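4-alpha-glucanotransferase (Aquifex aeolicus, PDB 1TZ7) belongs to the amylomaltase (disproportionating enzyme) family and is built round a parallel eight-stranded beta/alpha barrel. Local coordinates at residues A[226-231]-A[290-295]; A[274-279]-A[286-291]. One frame throughout, in Å; residues are numbered along the deposited sequence.

Interaction 1: residues A[226-231]-A[290-295]; sequences DLPMYP and IRRVLH. Unlike the reference sequence in segment 290-295: Leu294 (reference His).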
ATOM      1  N   ASP A 226      -0.825  -2.852  -3.089  1.00 40.04           N
ATOM      2  CA  ASP A 226       0.540  -2.658  -2.650  1.00 37.43           C
ATOM      3  C   ASP A 226       0.865  -3.643  -1.534  1.00 34.96           C
ATOM      4  O   ASP A 226       0.191  -3.669  -0.503  1.00 38.71           O
ATOM      5  CB  ASP A 226       0.724  -1.226  -2.152  1.00 39.26           C
ATOM      6  CG  ASP A 226       2.181  -0.816  -2.072  1.00 44.45           C
ATOM      7  OD1 ASP A 226       2.465   0.400  -2.201  1.00 43.59           O
ATOM      8  OD2 ASP A 226       3.112  -1.632  -1.879  1.00 50.00           O
ATOM      9  N   LEU A 227       1.892  -4.458  -1.753  1.00 35.44           N
ATOM     10  CA  LEU A 227       2.308  -5.474  -0.779  1.00 40.05           C
ATOM     11  C   LEU A 227       3.632  -5.084  -0.158  1.00 37.52           C
ATOM     12  O   LEU A 227       4.671  -5.167  -0.809  1.00 37.58           O
ATOM     13  CB  LEU A 227       2.458  -6.837  -1.463  1.00 38.82           C
ATOM     14  CG  LEU A 227       1.261  -7.772  -1.362  1.00 51.85           C
ATOM     15  CD1 LEU A 227       0.140  -7.284  -2.253  1.00 53.94           C
ATOM     16  CD2 LEU A 227       1.665  -9.198  -1.729  1.00 47.95           C
ATOM     17  N   PRO A 228       3.608  -4.660   1.103  1.00 37.17           N
ATOM     18  CA  PRO A 228       4.842  -4.396   1.835  1.00 31.04           C
ATOM     19  C   PRO A 228       5.709  -5.643   1.911  1.00 27.42           C
ATOM     20  O   PRO A 228       5.180  -6.737   2.026  1.00 30.73           O
ATOM     21  CB  PRO A 228       4.343  -3.994   3.233  1.00 38.74           C
ATOM     22  CG  PRO A 228       2.938  -3.580   3.032  1.00 31.40           C
ATOM     23  CD  PRO A 228       2.413  -4.403   1.922  1.00 35.23           C
ATOM     24  N   MET A 229       7.024  -5.472   1.842  1.00 27.23           N
ATOM     25  CA  MET A 229       7.942  -6.603   1.909  1.00 26.93           C
ATOM     26  C   MET A 229       7.760  -7.338   3.229  1.00 30.68           C
ATOM     27  O   MET A 229       7.680  -8.563   3.262  1.00 29.62           O
ATOM     28  CB  MET A 229       9.383  -6.123   1.777  1.00 27.94           C
ATOM     29  CG  MET A 229      10.451  -7.197   2.076  1.00 33.81           C
ATOM     30  SD  MET A 229      10.333  -8.669   1.016  1.00 38.99           S
ATOM     31  CE  MET A 229      10.904  -8.013  -0.539  1.00 40.29           C
ATOM     32  N   TYR A 230       7.683  -6.564   4.311  1.00 26.50           N
ATOM     33  CA  TYR A 230       7.803  -7.081   5.677  1.00 31.12           C
ATOM     34  C   TYR A 230       6.569  -6.689   6.492  1.00 29.94           C
ATOM     35  O   TYR A 230       6.008  -5.613   6.293  1.00 30.82           O
ATOM     36  CB  TYR A 230       9.025  -6.469   6.365  1.00 26.34           C
ATOM     37  CG  TYR A 230      10.371  -6.931   5.848  1.00 29.34           C
ATOM     38  CD1 TYR A 230      11.283  -6.018   5.316  1.00 28.69           C
ATOM     39  CD2 TYR A 230      10.748  -8.264   5.920  1.00 26.35           C
ATOM     40  CE1 TYR A 230      12.523  -6.428   4.856  1.00 35.00           C
ATOM     41  CE2 TYR A 230      11.985  -8.684   5.461  1.00 38.62           C
ATOM     42  CZ  TYR A 230      12.871  -7.759   4.932  1.00 30.21           C
ATOM     43  OH  TYR A 230      14.098  -8.170   4.479  1.00 31.02           O
ATOM     44  N   PRO A 231       6.171  -7.541   7.435  1.00 29.74           N
ATOM     45  CA  PRO A 231       5.257  -7.130   8.500  1.00 29.34           C
ATOM     46  C   PRO A 231       6.013  -6.392   9.582  1.00 24.85           C
ATOM     47  O   PRO A 231       7.245  -6.456   9.609  1.00 31.94           O
ATOM     48  CB  PRO A 231       4.735  -8.460   9.038  1.00 28.68           C
ATOM     49  CG  PRO A 231       5.865  -9.407   8.836  1.00 33.49           C
ATOM     50  CD  PRO A 231       6.578  -8.950   7.572  1.00 30.41           C
ATOM     51  N   ILE A 290       2.511 -17.572  -0.942  1.00 25.13           N
ATOM     52  CA  ILE A 290       1.422 -17.941  -1.836  1.00 27.52           C
ATOM     53  C   ILE A 290       0.074 -17.496  -1.260  1.00 25.04           C
ATOM     54  O   ILE A 290      -0.761 -16.959  -1.975  1.00 27.85           O
ATOM     55  CB  ILE A 290       1.424 -19.463  -2.078  1.00 27.71           C
ATOM     56  CG1 ILE A 290       2.579 -19.841  -3.006  1.00 29.06           C
ATOM     57  CG2 ILE A 290       0.073 -19.922  -2.679  1.00 25.68           C
ATOM     58  CD1 ILE A 290       2.944 -21.302  -2.963  1.00 25.90           C
ATOM     59  N   ARG A 291      -0.125 -17.722   0.037  1.00 26.10           N
ATOM     60  CA  ARG A 291      -1.362 -17.309   0.702  1.00 28.64           C
ATOM     61  C   ARG A 291      -1.517 -15.782   0.702  1.00 24.84           C
ATOM     62  O   ARG A 291      -2.623 -15.270   0.564  1.00 25.93           O
ATOM     63  CB  ARG A 291      -1.412 -17.851   2.138  1.00 25.83           C
ATOM     64  CG  ARG A 291      -1.828 -19.330   2.228  1.00 48.63           C
ATOM     65  CD  ARG A 291      -2.491 -19.710   3.544  1.00 69.15           C
ATOM     66  NE  ARG A 291      -1.650 -19.385   4.699  1.00 84.37           N
ATOM     67  CZ  ARG A 291      -0.630 -20.134   5.129  1.00 84.55           C
ATOM     68  NH1 ARG A 291       0.073 -19.749   6.186  1.00 68.73           N
ATOM     69  NH2 ARG A 291      -0.313 -21.267   4.504  1.00 81.44           N
ATOM     70  N   ARG A 292      -0.398 -15.064   0.851  1.00 26.08           N
ATOM     71  CA  ARG A 292      -0.404 -13.594   0.772  1.00 28.89           C
ATOM     72  C   ARG A 292      -0.911 -13.126  -0.582  1.00 33.62           C
ATOM     73  O   ARG A 292      -1.700 -12.189  -0.671  1.00 28.43           O
ATOM     74  CB  ARG A 292       1.007 -13.037   0.985  1.00 32.14           C
ATOM     75  CG  ARG A 292       1.366 -12.774   2.399  1.00 43.16           C
ATOM     76  CD  ARG A 292       2.556 -11.838   2.556  1.00 41.76           C
ATOM     77  NE  ARG A 292       2.184 -10.435   2.372  1.00 35.25           N
ATOM     78  CZ  ARG A 292       3.054  -9.433   2.297  1.00 33.41           C
ATOM     79  NH1 ARG A 292       2.622  -8.191   2.137  1.00 33.30           N
ATOM     80  NH2 ARG A 292       4.364  -9.672   2.384  1.00 35.68           N
ATOM     81  N   VAL A 293      -0.435 -13.773  -1.638  1.00 29.57           N
ATOM     82  CA  VAL A 293      -0.768 -13.371  -2.997  1.00 28.73           C
ATOM     83  C   VAL A 293      -2.220 -13.701  -3.298  1.00 24.41           C
ATOM     84  O   VAL A 293      -2.957 -12.861  -3.791  1.00 28.33           O
ATOM     85  CB  VAL A 293       0.166 -14.050  -4.031  1.00 30.15           C
ATOM     86  CG1 VAL A 293      -0.332 -13.817  -5.460  1.00 33.29           C
ATOM     87  CG2 VAL A 293       1.587 -13.534  -3.873  1.00 33.49           C
ATOM     88  N   LEU A 294      -2.628 -14.931  -2.984  1.00 24.87           N
ATOM     89  CA  LEU A 294      -4.024 -15.359  -3.163  1.00 28.51           C
ATOM     90  C   LEU A 294      -4.984 -14.394  -2.445  1.00 28.32           C
ATOM     91  O   LEU A 294      -5.977 -13.955  -3.018  1.00 28.60           O
ATOM     92  CB  LEU A 294      -4.219 -16.799  -2.631  1.00 31.78           C
ATOM     93  CG  LEU A 294      -5.187 -17.720  -3.393  1.00 36.96           C
ATOM     94  CD1 LEU A 294      -4.655 -18.059  -4.752  1.00 49.23           C
ATOM     95  CD2 LEU A 294      -5.440 -18.990  -2.598  1.00 55.50           C
ATOM     96  N   HIS A 295      -4.667 -14.068  -1.195  1.00 27.46           N
ATOM     97  CA  HIS A 295      -5.499 -13.161  -0.395  1.00 28.83           C
ATOM     98  C   HIS A 295      -5.629 -11.799  -1.063  1.00 24.04           C
ATOM     99  O   HIS A 295      -6.728 -11.277  -1.225  1.00 26.38           O
ATOM    100  CB  HIS A 295      -4.899 -12.994   0.998  1.00 27.09           C
ATOM    101  CG  HIS A 295      -5.584 -11.953   1.834  1.00 23.05           C
ATOM    102  ND1 HIS A 295      -6.730 -12.214   2.554  1.00 30.70           N
ATOM    103  CD2 HIS A 295      -5.279 -10.655   2.069  1.00 30.05           C
ATOM    104  CE1 HIS A 295      -7.102 -11.120   3.195  1.00 43.85           C
ATOM    105  NE2 HIS A 295      -6.238 -10.161   2.918  1.00 30.63           N
TER
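Leu227 and Pro228 meet the long side chain of Arg292 where barrel strand 222-227 ends and its chain turns into a loop. Helix 287-297, which carries Arg292, packs against the outside of the beta/alpha barrel and leads into the neighbouring parallel strand 302-305. The whole contact is buried. Leu227, the last residue of the strand, runs past the arginine in the opposite direction: its CG lies 3.8 Å from Arg292 NH1, and its CD2 sits 3.9 Å above the plane of the Arg292 guanidinium, displaced toward the rim. Pro228 adds its ring carbon CD, 3.8 Å from Arg292 NH1, but its larger contribution comes from the backbone. The carbonyl oxygen of Pro228 takes two hydrogen bonds from the end of the guanidinium, one from Arg292 NH1 at 2.9 Å and one from Arg292 NH2 at 3.1 Å. The second donor stands almost in line with the C=O bond, at 170°. A bend at chi3 (79°) in the arginine chain brings this end round, and Pro228 O lies practically in the guanidinium plane, which should restrain the group's rotation. Beyond it Met229 contributes backbone: its O sits at the guanidinium edge, 3.6 Å from Arg292 NH2.

Interaction 2: residues A[274-279]-A[286-291]; sequences PVYNWE and FRWWIR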
ATOM      1  N   PRO A 274      11.472  -7.421  11.676  1.00 42.25           N
ATOM      2  CA  PRO A 274      12.259  -8.653  11.691  1.00 42.04           C
ATOM      3  C   PRO A 274      12.441  -9.163  10.267  1.00 29.87           C
ATOM      4  O   PRO A 274      11.528  -9.033   9.468  1.00 36.10           O
ATOM      5  CB  PRO A 274      11.395  -9.611  12.510  1.00 44.10           C
ATOM      6  CG  PRO A 274      10.004  -9.123  12.313  1.00 47.62           C
ATOM      7  CD  PRO A 274      10.100  -7.633  12.168  1.00 46.90           C
ATOM      8  N   VAL A 275      13.609  -9.707   9.953  1.00 26.90           N
ATOM      9  CA  VAL A 275      13.867 -10.217   8.613  1.00 28.96           C
ATOM     10  C   VAL A 275      13.349 -11.634   8.486  1.00 31.20           C
ATOM     11  O   VAL A 275      13.152 -12.324   9.484  1.00 29.15           O
ATOM     12  CB  VAL A 275      15.379 -10.181   8.253  1.00 28.73           C
ATOM     13  CG1 VAL A 275      15.915  -8.763   8.353  1.00 39.11           C
ATOM     14  CG2 VAL A 275      16.179 -11.131   9.145  1.00 29.06           C
ATOM     15  N   TYR A 276      13.120 -12.062   7.255  1.00 29.52           N
ATOM     16  CA  TYR A 276      12.651 -13.405   6.987  1.00 28.73           C
ATOM     17  C   TYR A 276      13.784 -14.413   7.176  1.00 30.45           C
ATOM     18  O   TYR A 276      14.922 -14.164   6.781  1.00 26.87           O
ATOM     19  CB  TYR A 276      12.109 -13.503   5.554  1.00 32.66           C
ATOM     20  CG  TYR A 276      10.796 -12.759   5.322  1.00 21.74           C
ATOM     21  CD1 TYR A 276      10.662 -11.863   4.270  1.00 24.91           C
ATOM     22  CD2 TYR A 276       9.693 -12.968   6.152  1.00 27.75           C
ATOM     23  CE1 TYR A 276       9.466 -11.182   4.044  1.00 31.06           C
ATOM     24  CE2 TYR A 276       8.492 -12.292   5.939  1.00 26.24           C
ATOM     25  CZ  TYR A 276       8.387 -11.398   4.879  1.00 30.10           C
ATOM     26  OH  TYR A 276       7.199 -10.722   4.651  1.00 26.88           O
ATOM     27  N   ASN A 277      13.464 -15.546   7.788  1.00 30.02           N
ATOM     28  CA  ASN A 277      14.280 -16.742   7.660  1.00 26.74           C
ATOM     29  C   ASN A 277      13.917 -17.487   6.375  1.00 31.25           C
ATOM     30  O   ASN A 277      13.090 -18.393   6.384  1.00 28.62           O
ATOM     31  CB  ASN A 277      14.073 -17.655   8.865  1.00 18.99           C
ATOM     32  CG  ASN A 277      15.068 -18.793   8.908  1.00 39.07           C
ATOM     33  OD1 ASN A 277      16.248 -18.586   9.139  1.00 42.03           O
ATOM     34  ND2 ASN A 277      14.593 -19.997   8.688  1.00 37.73           N
ATOM     35  N   TRP A 278      14.543 -17.093   5.273  1.00 25.20           N
ATOM     36  CA  TRP A 278      14.110 -17.517   3.940  1.00 32.08           C
ATOM     37  C   TRP A 278      14.282 -19.017   3.721  1.00 29.08           C
ATOM     38  O   TRP A 278      13.569 -19.619   2.919  1.00 31.25           O
ATOM     39  CB  TRP A 278      14.856 -16.738   2.860  1.00 24.06           C
ATOM     40  CG  TRP A 278      14.187 -15.447   2.505  1.00 23.33           C
ATOM     41  CD1 TRP A 278      14.596 -14.193   2.846  1.00 29.12           C
ATOM     42  CD2 TRP A 278      12.988 -15.284   1.746  1.00 24.89           C
ATOM     43  NE1 TRP A 278      13.725 -13.257   2.344  1.00 31.31           N
ATOM     44  CE2 TRP A 278      12.729 -13.900   1.662  1.00 29.08           C
ATOM     45  CE3 TRP A 278      12.102 -16.167   1.121  1.00 34.09           C
ATOM     46  CZ2 TRP A 278      11.623 -13.382   0.981  1.00 27.19           C
ATOM     47  CZ3 TRP A 278      10.999 -15.644   0.440  1.00 28.57           C
ATOM     48  CH2 TRP A 278      10.775 -14.274   0.378  1.00 28.22           C
ATOM     49  N   GLU A 279      15.220 -19.620   4.432  1.00 26.86           N
ATOM     50  CA  GLU A 279      15.442 -21.050   4.307  1.00 35.79           C
ATOM     51  C   GLU A 279      14.224 -21.837   4.835  1.00 36.06           C
ATOM     52  O   GLU A 279      13.938 -22.936   4.363  1.00 30.84           O
ATOM     53  CB  GLU A 279      16.741 -21.469   5.021  1.00 32.28           C
ATOM     54  CG  GLU A 279      16.556 -22.076   6.398  1.00 51.51           C
ATOM     55  CD  GLU A 279      17.879 -22.473   7.038  1.00 71.54           C
ATOM     56  OE1 GLU A 279      18.803 -21.629   7.075  1.00 74.79           O
ATOM     57  OE2 GLU A 279      17.995 -23.631   7.500  1.00 56.00           O
ATOM     58  N   PHE A 286       7.136 -22.099   0.212  1.00 25.75           N
ATOM     59  CA  PHE A 286       6.708 -20.702   0.041  1.00 23.64           C
ATOM     60  C   PHE A 286       5.194 -20.528   0.195  1.00 20.03           C
ATOM     61  O   PHE A 286       4.608 -19.651  -0.424  1.00 23.28           O
ATOM     62  CB  PHE A 286       7.153 -20.154  -1.335  1.00 22.73           C
ATOM     63  CG  PHE A 286       8.634 -20.192  -1.552  1.00 27.63           C
ATOM     64  CD1 PHE A 286       9.199 -21.113  -2.430  1.00 23.69           C
ATOM     65  CD2 PHE A 286       9.468 -19.310  -0.881  1.00 28.48           C
ATOM     66  CE1 PHE A 286      10.571 -21.152  -2.630  1.00 37.82           C
ATOM     67  CE2 PHE A 286      10.840 -19.347  -1.077  1.00 31.66           C
ATOM     68  CZ  PHE A 286      11.392 -20.267  -1.952  1.00 29.44           C
ATOM     69  N   ARG A 287       4.566 -21.354   1.023  1.00 26.57           N
ATOM     70  CA  ARG A 287       3.100 -21.383   1.073  1.00 30.23           C
ATOM     71  C   ARG A 287       2.505 -20.159   1.789  1.00 31.67           C
ATOM     72  O   ARG A 287       1.379 -19.778   1.526  1.00 26.61           O
ATOM     73  CB  ARG A 287       2.583 -22.694   1.692  1.00 32.45           C
ATOM     74  CG  ARG A 287       2.954 -22.924   3.188  1.00 56.59           C
ATOM     75  CD  ARG A 287       2.475 -24.307   3.753  1.00 70.68           C
ATOM     76  NE  ARG A 287       2.726 -25.329   2.818  1.00 76.04           N
ATOM     77  CZ  ARG A 287       3.709 -26.231   2.816  1.00 77.79           C
ATOM     78  NH1 ARG A 287       4.580 -26.415   3.817  1.00 78.39           N
ATOM     79  NH2 ARG A 287       3.742 -27.023   1.789  1.00 74.98           N
ATOM     80  N   TRP A 288       3.281 -19.543   2.678  1.00 28.80           N
ATOM     81  CA  TRP A 288       2.859 -18.296   3.324  1.00 28.96           C
ATOM     82  C   TRP A 288       2.796 -17.161   2.303  1.00 20.69           C
ATOM     83  O   TRP A 288       1.836 -16.396   2.276  1.00 27.52           O
ATOM     84  CB  TRP A 288       3.818 -17.927   4.455  1.00 30.37           C
ATOM     85  CG  TRP A 288       3.416 -16.701   5.209  1.00 29.57           C
ATOM     86  CD1 TRP A 288       2.450 -16.607   6.165  1.00 41.88           C
ATOM     87  CD2 TRP A 288       3.978 -15.390   5.079  1.00 29.11           C
ATOM     88  NE1 TRP A 288       2.371 -15.318   6.637  1.00 34.85           N
ATOM     89  CE2 TRP A 288       3.299 -14.549   5.986  1.00 31.53           C
ATOM     90  CE3 TRP A 288       4.989 -14.835   4.282  1.00 29.72           C
ATOM     91  CZ2 TRP A 288       3.599 -13.189   6.121  1.00 30.27           C
ATOM     92  CZ3 TRP A 288       5.282 -13.483   4.419  1.00 31.06           C
ATOM     93  CH2 TRP A 288       4.590 -12.679   5.333  1.00 32.54           C
ATOM     94  N   TRP A 289       3.817 -17.069   1.460  1.00 24.79           N
ATOM     95  CA  TRP A 289       3.845 -16.058   0.408  1.00 26.22           C
ATOM     96  C   TRP A 289       2.750 -16.308  -0.630  1.00 28.74           C
ATOM     97  O   TRP A 289       2.136 -15.372  -1.128  1.00 28.21           O
ATOM     98  CB  TRP A 289       5.224 -16.019  -0.267  1.00 30.99           C
ATOM     99  CG  TRP A 289       6.125 -15.002   0.336  1.00 30.22           C
ATOM    100  CD1 TRP A 289       7.183 -15.230   1.171  1.00 32.35           C
ATOM    101  CD2 TRP A 289       6.042 -13.584   0.174  1.00 27.80           C
ATOM    102  NE1 TRP A 289       7.767 -14.038   1.530  1.00 37.24           N
ATOM    103  CE2 TRP A 289       7.085 -13.012   0.930  1.00 36.25           C
ATOM    104  CE3 TRP A 289       5.192 -12.732  -0.545  1.00 38.60           C
ATOM    105  CZ2 TRP A 289       7.297 -11.634   0.991  1.00 30.84           C
ATOM    106  CZ3 TRP A 289       5.408 -11.361  -0.481  1.00 42.37           C
ATOM    107  CH2 TRP A 289       6.448 -10.830   0.277  1.00 33.38           C
ATOM    108  N   ILE A 290       2.511 -17.572  -0.942  1.00 25.13           N
ATOM    109  CA  ILE A 290       1.422 -17.941  -1.836  1.00 27.52           C
ATOM    110  C   ILE A 290       0.074 -17.496  -1.260  1.00 25.04           C
ATOM    111  O   ILE A 290      -0.761 -16.959  -1.975  1.00 27.85           O
ATOM    112  CB  ILE A 290       1.424 -19.463  -2.078  1.00 27.71           C
ATOM    113  CG1 ILE A 290       2.579 -19.841  -3.006  1.00 29.06           C
ATOM    114  CG2 ILE A 290       0.073 -19.922  -2.679  1.00 25.68           C
ATOM    115  CD1 ILE A 290       2.944 -21.302  -2.963  1.00 25.90           C
ATOM    116  N   ARG A 291      -0.125 -17.722   0.037  1.00 26.10           N
ATOM    117  CA  ARG A 291      -1.362 -17.309   0.702  1.00 28.64           C
ATOM    118  C   ARG A 291      -1.517 -15.782   0.702  1.00 24.84           C
ATOM    119  O   ARG A 291      -2.623 -15.270   0.564  1.00 25.93           O
ATOM    120  CB  ARG A 291      -1.412 -17.851   2.138  1.00 25.83           C
ATOM    121  CG  ARG A 291      -1.828 -19.330   2.228  1.00 48.63           C
ATOM    122  CD  ARG A 291      -2.491 -19.710   3.544  1.00 69.15           C
ATOM    123  NE  ARG A 291      -1.650 -19.385   4.699  1.00 84.37           N
ATOM    124  CZ  ARG A 291      -0.630 -20.134   5.129  1.00 84.55           C
ATOM    125  NH1 ARG A 291       0.073 -19.749   6.186  1.00 68.73           N
ATOM    126  NH2 ARG A 291      -0.313 -21.267   4.504  1.00 81.44           N
TER
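Trp278 and Trp289 lie almost parallel, their planes 8° apart, but the indoles are displaced so far along their planes that they barely overlap. The six-membered ring of Trp278 lies beside the five-membered ring of Trp289, 5.1 Å between centroids, and the closest atoms are Trp278 CH2 and Trp289 NE1 at 3.2 Å.

The T-shaped pair is Tyr276 with Trp289. Here the edge of the indole points at the face of the phenol, the planes stand at 71°, and Trp289 NE1 is 4.1 Å above the Tyr276 ring, displaced toward its rim. Farther along the same edge, Trp289 CZ2 comes within 3.8 Å of Tyr276 CE1. These rings belong to an aromatic cluster of Tyr276, Trp278, Trp288 and Trp289, which joins the chain leaving antiparallel strand 269-274 to the first turn of helix 287-297, a helix on the outside of the beta/alpha barrel. His281 also meets the rings of Tyr276 and Trp278, while Phe311 is edge-to-face with Trp289.

Other ring contacts are less regular. Trp288, with CG anti to its own backbone N (chi1 -177°), approaches the hydroxyl end of the phenol, on the side from which Trp289 also comes; Trp288 CZ3 approaches Tyr276 CE2 to 3.7 Å, the two rings being oblique to each other. Phe286, at the N-cap position of the helix, meets Trp278 rim to rim, its CE2 being 4.0 Å from Trp278 CZ3.

Among polar atoms, the phenol oxygen stands out: Tyr276 OH lies at the edge of the Trp288 indole, 3.3 Å from Trp288 CH2, and makes its hydrogen bond to the backbone oxygen of Met229.

Overall arrangement
From the N terminus, the chain runs up barrel strand 222-227 into the loop 228-231, then makes a long excursion through strands 255-259 and 269-274 of the antiparallel sheet. It reaches 274-279, turns through the short helix 278-283 and enters helix 287-297. Interaction 2 closes the short loop of six residues between 279 and 286; interaction 1 closes the larger one of 58 residues, which contains most of interaction 2. They overlap at Ile290 and Arg291, in the same helix. Their first segments also touch, with Tyr230 CE2 3.6 Å from Tyr276 CD1. Together they tie barrel strand 222-227 and the end of the excursion to one helix on the outside of the barrel.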